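Local coordinates for protein superoxide dismutase [Fe] (Aquifex pyrophilus, PDB 1COJ) that converts superoxide radicals into hydrogen peroxide and molecular oxygen with one iron ion bound in each subunit of a homotetramer, at residues H10-N15 and P26-H31; A120-F125 and I162-H167; V141-D146 and Y151-L156; V171-K174 and P178-I181. All coordinates share one frame; numbering follows the deposited sequence.

Contact 1: residues H10-N15 and P26-H31; sequences HLKPQN and PHFEAH. With FE (Fe (III) ion), chain B.
Lys12 and Phe28 bring the two backbones to their closest approach, 6.8 Å from CA to CA, where the chain leaves a short 3-10 segment at Leu11 and runs extended past helix 21-47. On the helix side the turn is widened: the carbonyl O of Pro26 accepts from both Ala30 N and His31 N, the second a pi-type bond. The Phe28 ring lies under the aliphatic part of Lys12, whose CB sits 3.7 Å from the ring centroid and only 8° off the normal, a CH-pi contact over the middle of one face. Leu11 CB adds a looser touch at Phe28 CE1, 4.3 Å away. With CG anti to the backbone N (chi1 -169°) and every later bond extended, Lys12 reaches across the ring to Glu29, where NZ and OE2 form a salt bridge of 3.1 Å on the anti side, somewhat out of the carboxylate plane (22°). Both charges have second partners, Glu25 for Lys12 and Lys33 for Glu29. Were Phe28 replaced by an alanine, the lysine methylenes would probably lose the face they rest on, opening a gap between loop and helix. The neighbouring His27 takes no part here and binds the iron through NE2 at 2.1 Å. Phe85 of helix 63-86 meets both Phe28 and His27 edge-to-face, and the same helix receives Leu11 and Pro13, so the loop is held against both arms of the alpha-hairpin.

Contact 2: residues A120-F125 and I162-H167; sequences AAAMAF and IDTYEH. With FE (Fe (III) ion), chain B.
Thr164 is turned with OG1 between its backbone N and carbonyl carbon (chi1 63°), which aims the hydroxyl at Phe125 O and lays CG2 beside Ala122; in Asp163 a chi1 of -169° sends the carboxylate to the iron instead. Successive side chains thus serve different tasks, one holding the strand end to a helix and the other binding metal. Thr164 OG1 donates to Phe125 O over 2.9 Å, arriving from above the carbonyl plane, 53° out of it. Phe125 is the first residue beyond helix 111-124, so the hydroxyl satisfies a carbonyl just past the helix end. The methyl CG2 of Thr164 packs 3.3 Å from Ala122 O and 4.0 Å from Ala122 CB, and Ile162 CD1 reaches the same alanine more loosely. With a valine at Thr164, Phe125 O would probably be left without its hydroxyl donor. On the metal side, Asp163 OD2 binds iron at 1.9 Å, while OD1 accepts from Tyr165 N at 3.0 Å, an Asx turn that helps fix the rotation of the carboxylate. His167 NE2 is another ligand, and Tyr165 CB lies over one face of its ring. Backbone bonds join Ile162 to Ala129 and Thr164 to Gly127; Ala122 packs on Ala129 of strand 128-134 and on Ile181 of helix 177-186, so the end of helix 111-124 touches both the sheet and that helix.

Contact 3: residues V141-D146 and Y151-L156; sequences VVNGLD and YNLTGL
Val141 meets the loop that follows its strand, in the three-stranded antiparallel sheet of the C-terminal domain of iron/manganese superoxide dismutases: its CG2 is pressed to 3.5 Å from Leu156 CD1, a tight fit, and more loosely touches Leu153 CD1. Asn143 extends its side chain away from its own backbone N (chi1 -179°), and the amide grips the loop at two points, Tyr151 O and Leu153 N. ND2 donates to Tyr151 O at 3.0 Å in a nearly straight bond (175°), in the plane of the amide, and OD1 accepts from Leu153 N. Water 2 donates to OD1 as well and to Leu153 O. One side chain thereby bridges the strand to the loop backbone at the start of the type II turn from Leu153 to Leu156. Leu145 continues along the strand, its CD1 3.4 Å from Asn152 ND2, an amide that is hydrogen-bonded to His148 O and also to Thr154 of the third subunit. Asp146 ends the segment, and its carboxylate forms a salt bridge with Arg65 of the third subunit. Its OD1 stands 3.4 Å from Tyr151 CE1 at the ring edge. Water 3 donates to Asp146 OD1 and lies 2.8 Å from Tyr151 OH, joining the two.

Contact 4: residues V171-K174 and P178-I181; sequences VDYK and PPYI
Tyr173 and Tyr180 mark the nearest approach of the two backbones, 6.8 Å between CA atoms, as the weakly bonded helix around 171-173 gives way at Lys174, the first non-helical residue, with positive phi, and the chain turns back into helix 177-186. The ring of Tyr173 does the touching, one face laid against the first turn of that helix. Tyr180 N stands 4.0 Å above the plane, over the ring centre, and Pro179 C lies over the same face toward the rim. Around them the side chains divide the ring: Pro179 CG is 3.5 Å from Tyr173 CD1, with Pro179 CB close to Tyr173 CE1, while at the other edge of the ring Tyr180 CB approaches Tyr173 CD2 at 3.7 Å. A chi1 of 155° swings the Tyr180 ring away from this contact toward the metal site, where OH bonds to Asp163 O and to Tyr84 OH. The hydroxyl of Tyr173 goes elsewhere, to Gly18 O. The contact proper is thus apolar, an aromatic face against a proline and helix backbone; packing probably helps to place the start of the Tyr180 side chain, while its hydroxyl joins the hydrogen bonds around the iron ligand Asp163.

In the fold
Along the chain, contact 1 closes within the alpha-hairpin domain before the other three begin, all in the C-terminal domain; contact 3 falls between the two segments of contact 2, and contact 4 follows contact 2. The iron unites the two domains: contact 1 supplies His27, contact 2 supplies Asp163 and His167, their centres about 18 Å apart, and His81 of helix 63-86 is the fourth protein ligand. Contacts 2 and 3, with centres about 13 Å apart, reach the same antiparallel sheet and meet where Phe125 packs on Leu145 and Asp146. Contact 4, its centre about 11 Å from that of contact 2, adds the second-shell hydroxyl of Tyr180. Contacts 1, 2 and 4 touch the second subunit, and contacts 1, 2 and 3 the third.

Contact 1: residues H10-N15 and P26-H31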
# COMPACT_ATOMS: atom_id res chain seq x y z
N HIS A 10 -2.07 15.66 -28.92
CA HIS A 10 -3.21 16.53 -29.17
C HIS A 10 -4.03 16.83 -27.91
O HIS A 10 -4.93 17.67 -27.95
CB HIS A 10 -4.11 15.93 -30.25
CG HIS A 10 -4.92 14.76 -29.81
ND1 HIS A 10 -4.51 13.45 -29.96
CD2 HIS A 10 -6.15 14.69 -29.24
CE1 HIS A 10 -5.44 12.64 -29.51
NE2 HIS A 10 -6.45 13.36 -29.07
N LEU A 11 -3.73 16.13 -26.82
CA LEU A 11 -4.43 16.31 -25.55
C LEU A 11 -3.82 17.38 -24.66
O LEU A 11 -4.41 17.75 -23.64
CB LEU A 11 -4.44 14.98 -24.79
CG LEU A 11 -5.72 14.14 -24.67
CD1 LEU A 11 -6.57 14.22 -25.92
CD2 LEU A 11 -5.35 12.71 -24.35
N LYS A 12 -2.64 17.87 -25.01
CA LYS A 12 -1.94 18.88 -24.21
C LYS A 12 -2.68 20.22 -24.12
O LYS A 12 -2.86 20.90 -25.13
CB LYS A 12 -0.53 19.10 -24.76
CG LYS A 12 0.37 19.91 -23.85
CD LYS A 12 1.74 20.03 -24.48
CE LYS A 12 2.68 20.84 -23.62
NZ LYS A 12 3.98 21.00 -24.31
N PRO A 13 -3.09 20.62 -22.91
CA PRO A 13 -3.80 21.88 -22.66
C PRO A 13 -2.83 23.05 -22.73
O PRO A 13 -1.63 22.89 -22.49
CB PRO A 13 -4.33 21.72 -21.23
CG PRO A 13 -4.20 20.25 -20.94
CD PRO A 13 -2.95 19.87 -21.65
N GLN A 14 -3.35 24.23 -23.04
CA GLN A 14 -2.52 25.42 -23.12
C GLN A 14 -3.35 26.65 -22.80
O GLN A 14 -4.54 26.72 -23.12
CB GLN A 14 -1.92 25.55 -24.53
CG GLN A 14 -0.42 25.84 -24.54
CD GLN A 14 0.40 24.72 -23.92
OE1 GLN A 14 0.65 24.71 -22.71
NE2 GLN A 14 0.80 23.76 -24.73
N ASN A 15 -2.72 27.61 -22.12
CA ASN A 15 -3.34 28.87 -21.73
C ASN A 15 -4.55 28.69 -20.83
O ASN A 15 -5.54 29.42 -20.95
CB ASN A 15 -3.69 29.70 -22.97
CG ASN A 15 -2.49 30.00 -23.84
OD1 ASN A 15 -1.38 30.18 -23.35
ND2 ASN A 15 -2.71 30.05 -25.15
N PRO A 26 6.07 20.24 -17.59
CA PRO A 26 6.67 19.03 -17.01
C PRO A 26 5.64 17.92 -16.75
O PRO A 26 5.96 16.74 -16.87
CB PRO A 26 7.29 19.54 -15.72
CG PRO A 26 6.39 20.66 -15.32
CD PRO A 26 6.16 21.36 -16.64
N HIS A 27 4.42 18.31 -16.43
CA HIS A 27 3.37 17.34 -16.14
C HIS A 27 3.07 16.48 -17.37
O HIS A 27 2.99 15.25 -17.26
CB HIS A 27 2.09 18.05 -15.67
CG HIS A 27 1.15 17.17 -14.92
ND1 HIS A 27 -0.10 17.57 -14.47
CD2 HIS A 27 1.28 15.87 -14.52
CE1 HIS A 27 -0.67 16.53 -13.84
NE2 HIS A 27 0.13 15.48 -13.84
N PHE A 28 2.95 17.12 -18.52
CA PHE A 28 2.65 16.43 -19.77
C PHE A 28 3.88 15.79 -20.42
O PHE A 28 3.87 14.60 -20.72
CB PHE A 28 2.00 17.40 -20.76
CG PHE A 28 1.36 16.72 -21.94
CD1 PHE A 28 0.02 16.35 -21.91
CD2 PHE A 28 2.11 16.42 -23.08
CE1 PHE A 28 -0.58 15.70 -22.99
CE2 PHE A 28 1.53 15.77 -24.17
CZ PHE A 28 0.18 15.41 -24.13
N GLU A 29 4.92 16.58 -20.60
CA GLU A 29 6.15 16.13 -21.25
C GLU A 29 7.02 15.16 -20.47
O GLU A 29 7.66 14.29 -21.07
CB GLU A 29 6.98 17.33 -21.70
CG GLU A 29 6.27 18.27 -22.66
CD GLU A 29 5.87 17.61 -23.97
OE1 GLU A 29 6.53 16.64 -24.39
OE2 GLU A 29 4.88 18.08 -24.58
N ALA A 30 7.09 15.30 -19.15
CA ALA A 30 7.93 14.41 -18.36
C ALA A 30 7.18 13.28 -17.67
O ALA A 30 7.48 12.10 -17.89
CB ALA A 30 8.74 15.21 -17.34
N HIS A 31 6.21 13.63 -16.84
CA HIS A 31 5.43 12.64 -16.10
C HIS A 31 4.56 11.75 -16.96
O HIS A 31 4.76 10.54 -17.00
CB HIS A 31 4.61 13.32 -15.01
CG HIS A 31 5.45 14.01 -13.99
ND1 HIS A 31 6.28 13.31 -13.13
CD2 HIS A 31 5.65 15.32 -13.71
CE1 HIS A 31 6.95 14.17 -12.37
NE2 HIS A 31 6.59 15.39 -12.71
FE FE B . 0.01 13.75 -12.59
O HOH W 1 -0.32 12.22 -11.35

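Contact 2: residues A120-F125 and I162-H167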
# COMPACT_ATOMS: atom_id res chain seq x y z
N ALA A 120 -13.70 17.79 -1.43
CA ALA A 120 -13.34 17.08 -0.21
C ALA A 120 -12.44 15.88 -0.51
O ALA A 120 -11.39 15.70 0.12
CB ALA A 120 -14.59 16.63 0.53
N ALA A 121 -12.83 15.08 -1.51
CA ALA A 121 -12.05 13.91 -1.91
C ALA A 121 -10.69 14.34 -2.43
O ALA A 121 -9.68 13.69 -2.15
CB ALA A 121 -12.81 13.10 -2.97
N ALA A 122 -10.65 15.45 -3.17
CA ALA A 122 -9.40 15.97 -3.71
C ALA A 122 -8.46 16.42 -2.59
O ALA A 122 -7.24 16.33 -2.73
CB ALA A 122 -9.68 17.12 -4.67
N MET A 123 -9.03 16.90 -1.50
CA MET A 123 -8.23 17.34 -0.36
C MET A 123 -7.83 16.17 0.54
O MET A 123 -6.80 16.22 1.21
CB MET A 123 -9.01 18.37 0.47
CG MET A 123 -9.09 19.77 -0.15
SD MET A 123 -7.47 20.53 -0.38
CE MET A 123 -6.99 20.86 1.27
N ALA A 124 -8.65 15.12 0.56
CA ALA A 124 -8.41 13.95 1.40
C ALA A 124 -7.51 12.88 0.80
O ALA A 124 -6.95 12.06 1.54
CB ALA A 124 -9.75 13.32 1.81
N PHE A 125 -7.36 12.88 -0.53
CA PHE A 125 -6.53 11.87 -1.18
C PHE A 125 -5.20 12.29 -1.75
O PHE A 125 -5.03 13.39 -2.27
CB PHE A 125 -7.36 11.04 -2.15
CG PHE A 125 -8.31 10.13 -1.45
CD1 PHE A 125 -7.92 8.83 -1.12
CD2 PHE A 125 -9.54 10.59 -1.02
CE1 PHE A 125 -8.75 8.02 -0.36
CE2 PHE A 125 -10.38 9.79 -0.27
CZ PHE A 125 -9.99 8.50 0.07
N ILE A 162 -9.50 14.27 -11.15
CA ILE A 162 -8.65 15.34 -10.63
C ILE A 162 -7.35 14.75 -10.10
O ILE A 162 -7.35 13.88 -9.23
CB ILE A 162 -9.32 16.12 -9.47
CG1 ILE A 162 -10.73 16.56 -9.87
CG2 ILE A 162 -8.48 17.34 -9.10
CD1 ILE A 162 -11.47 17.33 -8.77
N ASP A 163 -6.23 15.23 -10.65
CA ASP A 163 -4.91 14.79 -10.24
C ASP A 163 -4.52 15.55 -8.97
O ASP A 163 -4.50 16.78 -8.98
CB ASP A 163 -3.89 15.10 -11.34
CG ASP A 163 -2.54 14.44 -11.11
OD1 ASP A 163 -2.36 13.78 -10.06
OD2 ASP A 163 -1.67 14.54 -11.99
N THR A 164 -4.22 14.84 -7.89
CA THR A 164 -3.81 15.50 -6.65
C THR A 164 -2.35 15.25 -6.32
O THR A 164 -1.89 15.58 -5.23
CB THR A 164 -4.73 15.14 -5.45
OG1 THR A 164 -4.64 13.74 -5.16
CG2 THR A 164 -6.17 15.50 -5.74
N TYR A 165 -1.62 14.63 -7.25
CA TYR A 165 -0.19 14.40 -7.05
C TYR A 165 0.43 15.79 -6.95
O TYR A 165 -0.01 16.71 -7.65
CB TYR A 165 0.44 13.69 -8.24
CG TYR A 165 0.47 12.18 -8.14
CD1 TYR A 165 1.68 11.50 -7.99
CD2 TYR A 165 -0.70 11.42 -8.23
CE1 TYR A 165 1.73 10.10 -7.94
CE2 TYR A 165 -0.67 10.02 -8.18
CZ TYR A 165 0.55 9.36 -8.03
OH TYR A 165 0.60 7.98 -8.01
N GLU A 166 1.47 15.93 -6.15
CA GLU A 166 2.12 17.22 -5.97
C GLU A 166 2.64 17.87 -7.25
O GLU A 166 2.61 19.09 -7.38
CB GLU A 166 3.22 17.11 -4.92
CG GLU A 166 2.66 16.72 -3.57
CD GLU A 166 3.72 16.57 -2.49
OE1 GLU A 166 4.83 16.09 -2.78
OE2 GLU A 166 3.41 16.93 -1.34
N HIS A 167 3.08 17.06 -8.21
CA HIS A 167 3.59 17.61 -9.46
C HIS A 167 2.51 18.31 -10.29
O HIS A 167 2.82 19.11 -11.17
CB HIS A 167 4.29 16.52 -10.30
CG HIS A 167 3.40 15.39 -10.71
ND1 HIS A 167 3.72 14.05 -10.55
CD2 HIS A 167 2.19 15.40 -11.33
CE1 HIS A 167 2.73 13.32 -11.06
NE2 HIS A 167 1.78 14.10 -11.55
FE FE B . 0.01 13.75 -12.59
O HOH W 1 -0.32 12.22 -11.35

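Contact 3: residues V141-D146 and Y151-L156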
# COMPACT_ATOMS: atom_id res chain seq x y z
N VAL A 141 -20.47 7.74 -8.05
CA VAL A 141 -19.73 7.68 -6.80
C VAL A 141 -18.42 8.45 -6.89
O VAL A 141 -17.88 8.66 -7.99
CB VAL A 141 -19.40 6.22 -6.38
CG1 VAL A 141 -20.67 5.39 -6.23
CG2 VAL A 141 -18.47 5.57 -7.39
N VAL A 142 -17.94 8.93 -5.75
CA VAL A 142 -16.69 9.65 -5.71
C VAL A 142 -15.68 8.63 -5.20
O VAL A 142 -15.86 8.03 -4.14
CB VAL A 142 -16.76 10.85 -4.75
CG1 VAL A 142 -15.39 11.50 -4.64
CG2 VAL A 142 -17.77 11.86 -5.26
N ASN A 143 -14.64 8.39 -5.99
CA ASN A 143 -13.59 7.43 -5.66
C ASN A 143 -12.25 8.15 -5.50
O ASN A 143 -11.76 8.78 -6.44
CB ASN A 143 -13.52 6.39 -6.80
CG ASN A 143 -12.47 5.30 -6.58
OD1 ASN A 143 -12.07 4.62 -7.53
ND2 ASN A 143 -12.05 5.08 -5.33
N GLY A 144 -11.69 8.11 -4.30
CA GLY A 144 -10.41 8.75 -4.07
C GLY A 144 -9.30 7.71 -4.15
O GLY A 144 -9.48 6.58 -3.69
N LEU A 145 -8.17 8.08 -4.74
CA LEU A 145 -7.05 7.16 -4.88
C LEU A 145 -5.81 7.77 -4.22
O LEU A 145 -5.61 8.99 -4.26
CB LEU A 145 -6.72 6.92 -6.36
CG LEU A 145 -7.81 6.68 -7.41
CD1 LEU A 145 -7.14 6.32 -8.73
CD2 LEU A 145 -8.74 5.58 -6.99
N ASP A 146 -4.98 6.93 -3.61
CA ASP A 146 -3.76 7.42 -2.98
C ASP A 146 -2.57 7.36 -3.94
O ASP A 146 -1.49 7.88 -3.64
CB ASP A 146 -3.45 6.66 -1.69
CG ASP A 146 -3.94 7.40 -0.46
OD1 ASP A 146 -3.72 6.90 0.65
OD2 ASP A 146 -4.55 8.48 -0.60
N TYR A 151 -6.50 1.99 -4.37
CA TYR A 151 -7.89 2.30 -3.98
C TYR A 151 -8.88 2.46 -5.14
O TYR A 151 -10.03 2.84 -4.93
CB TYR A 151 -7.97 3.50 -3.02
CG TYR A 151 -7.16 3.33 -1.74
CD1 TYR A 151 -6.63 4.44 -1.08
CD2 TYR A 151 -6.89 2.06 -1.21
CE1 TYR A 151 -5.85 4.29 0.08
CE2 TYR A 151 -6.12 1.90 -0.06
CZ TYR A 151 -5.59 3.01 0.58
OH TYR A 151 -4.78 2.85 1.68
N ASN A 152 -8.43 2.13 -6.35
CA ASN A 152 -9.28 2.23 -7.53
C ASN A 152 -10.40 1.22 -7.40
O ASN A 152 -10.16 0.08 -7.00
CB ASN A 152 -8.52 1.85 -8.81
CG ASN A 152 -7.17 2.53 -8.95
OD1 ASN A 152 -6.32 2.43 -8.07
ND2 ASN A 152 -6.96 3.19 -10.07
N LEU A 153 -11.62 1.63 -7.74
CA LEU A 153 -12.74 0.71 -7.71
C LEU A 153 -12.79 -0.01 -9.07
O LEU A 153 -12.71 0.63 -10.12
CB LEU A 153 -14.06 1.44 -7.47
CG LEU A 153 -14.33 1.99 -6.07
CD1 LEU A 153 -15.61 2.80 -6.10
CD2 LEU A 153 -14.44 0.87 -5.05
N THR A 154 -12.87 -1.33 -9.03
CA THR A 154 -12.97 -2.13 -10.24
C THR A 154 -14.28 -1.75 -10.95
O THR A 154 -15.28 -1.45 -10.29
CB THR A 154 -13.02 -3.64 -9.89
OG1 THR A 154 -11.75 -4.05 -9.36
CG2 THR A 154 -13.34 -4.48 -11.11
N GLY A 155 -14.25 -1.70 -12.28
CA GLY A 155 -15.44 -1.39 -13.06
C GLY A 155 -15.89 0.05 -13.20
O GLY A 155 -16.70 0.35 -14.07
N LEU A 156 -15.36 0.95 -12.38
CA LEU A 156 -15.75 2.35 -12.42
C LEU A 156 -15.48 3.04 -13.76
O LEU A 156 -14.37 2.94 -14.30
CB LEU A 156 -15.04 3.12 -11.29
CG LEU A 156 -15.49 4.56 -11.02
CD1 LEU A 156 -16.79 4.55 -10.25
CD2 LEU A 156 -14.44 5.31 -10.23
O HOH W 2 -11.59 3.34 -10.23
O HOH W 3 -2.58 4.58 1.50

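Contact 4: residues V171-K174 and P178-I181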
# COMPACT_ATOMS: atom_id res chain seq x y z
N VAL A 171 4.14 23.79 -9.14
CA VAL A 171 4.77 24.90 -9.85
C VAL A 171 4.00 26.21 -9.61
O VAL A 171 4.59 27.24 -9.32
CB VAL A 171 4.87 24.63 -11.38
CG1 VAL A 171 5.42 25.85 -12.11
CG2 VAL A 171 5.76 23.41 -11.64
N ASP A 172 2.67 26.13 -9.69
CA ASP A 172 1.82 27.30 -9.51
C ASP A 172 1.43 27.65 -8.09
O ASP A 172 1.45 28.82 -7.71
CB ASP A 172 0.52 27.15 -10.31
CG ASP A 172 0.75 27.16 -11.81
OD1 ASP A 172 -0.13 26.65 -12.53
OD2 ASP A 172 1.79 27.67 -12.26
N TYR A 173 1.09 26.64 -7.30
CA TYR A 173 0.61 26.87 -5.94
C TYR A 173 1.43 26.32 -4.80
O TYR A 173 1.07 26.50 -3.64
CB TYR A 173 -0.81 26.33 -5.83
CG TYR A 173 -1.76 26.94 -6.83
CD1 TYR A 173 -2.32 28.20 -6.60
CD2 TYR A 173 -2.08 26.28 -8.01
CE1 TYR A 173 -3.16 28.79 -7.54
CE2 TYR A 173 -2.93 26.87 -8.96
CZ TYR A 173 -3.47 28.12 -8.71
OH TYR A 173 -4.32 28.71 -9.62
N LYS A 174 2.54 25.65 -5.12
CA LYS A 174 3.38 25.04 -4.10
C LYS A 174 2.49 24.13 -3.24
O LYS A 174 1.73 23.34 -3.79
CB LYS A 174 4.09 26.11 -3.26
CG LYS A 174 5.16 26.88 -4.04
CD LYS A 174 5.83 27.93 -3.17
CE LYS A 174 6.94 28.66 -3.91
NZ LYS A 174 6.44 29.43 -5.09
N PRO A 178 -6.02 23.82 -2.36
CA PRO A 178 -7.35 24.41 -2.60
C PRO A 178 -7.49 25.34 -3.82
O PRO A 178 -8.42 25.18 -4.61
CB PRO A 178 -7.64 25.13 -1.29
CG PRO A 178 -6.99 24.25 -0.29
CD PRO A 178 -5.67 23.92 -0.94
N PRO A 179 -6.58 26.32 -3.98
CA PRO A 179 -6.71 27.20 -5.14
C PRO A 179 -6.55 26.44 -6.46
O PRO A 179 -7.11 26.84 -7.47
CB PRO A 179 -5.61 28.23 -4.92
CG PRO A 179 -4.61 27.51 -4.08
CD PRO A 179 -5.47 26.76 -3.11
N TYR A 180 -5.79 25.35 -6.44
CA TYR A 180 -5.58 24.54 -7.63
C TYR A 180 -6.89 23.83 -8.00
O TYR A 180 -7.26 23.76 -9.17
CB TYR A 180 -4.45 23.53 -7.40
CG TYR A 180 -4.53 22.29 -8.27
CD1 TYR A 180 -4.34 22.36 -9.65
CD2 TYR A 180 -4.79 21.04 -7.71
CE1 TYR A 180 -4.41 21.22 -10.45
CE2 TYR A 180 -4.87 19.89 -8.49
CZ TYR A 180 -4.68 19.98 -9.87
OH TYR A 180 -4.76 18.84 -10.64
N ILE A 181 -7.58 23.31 -6.99
CA ILE A 181 -8.84 22.61 -7.21
C ILE A 181 -9.86 23.58 -7.82
O ILE A 181 -10.59 23.22 -8.75
CB ILE A 181 -9.39 22.00 -5.91
CG1 ILE A 181 -8.38 21.00 -5.34
CG2 ILE A 181 -10.72 21.30 -6.18
CD1 ILE A 181 -8.69 20.54 -3.92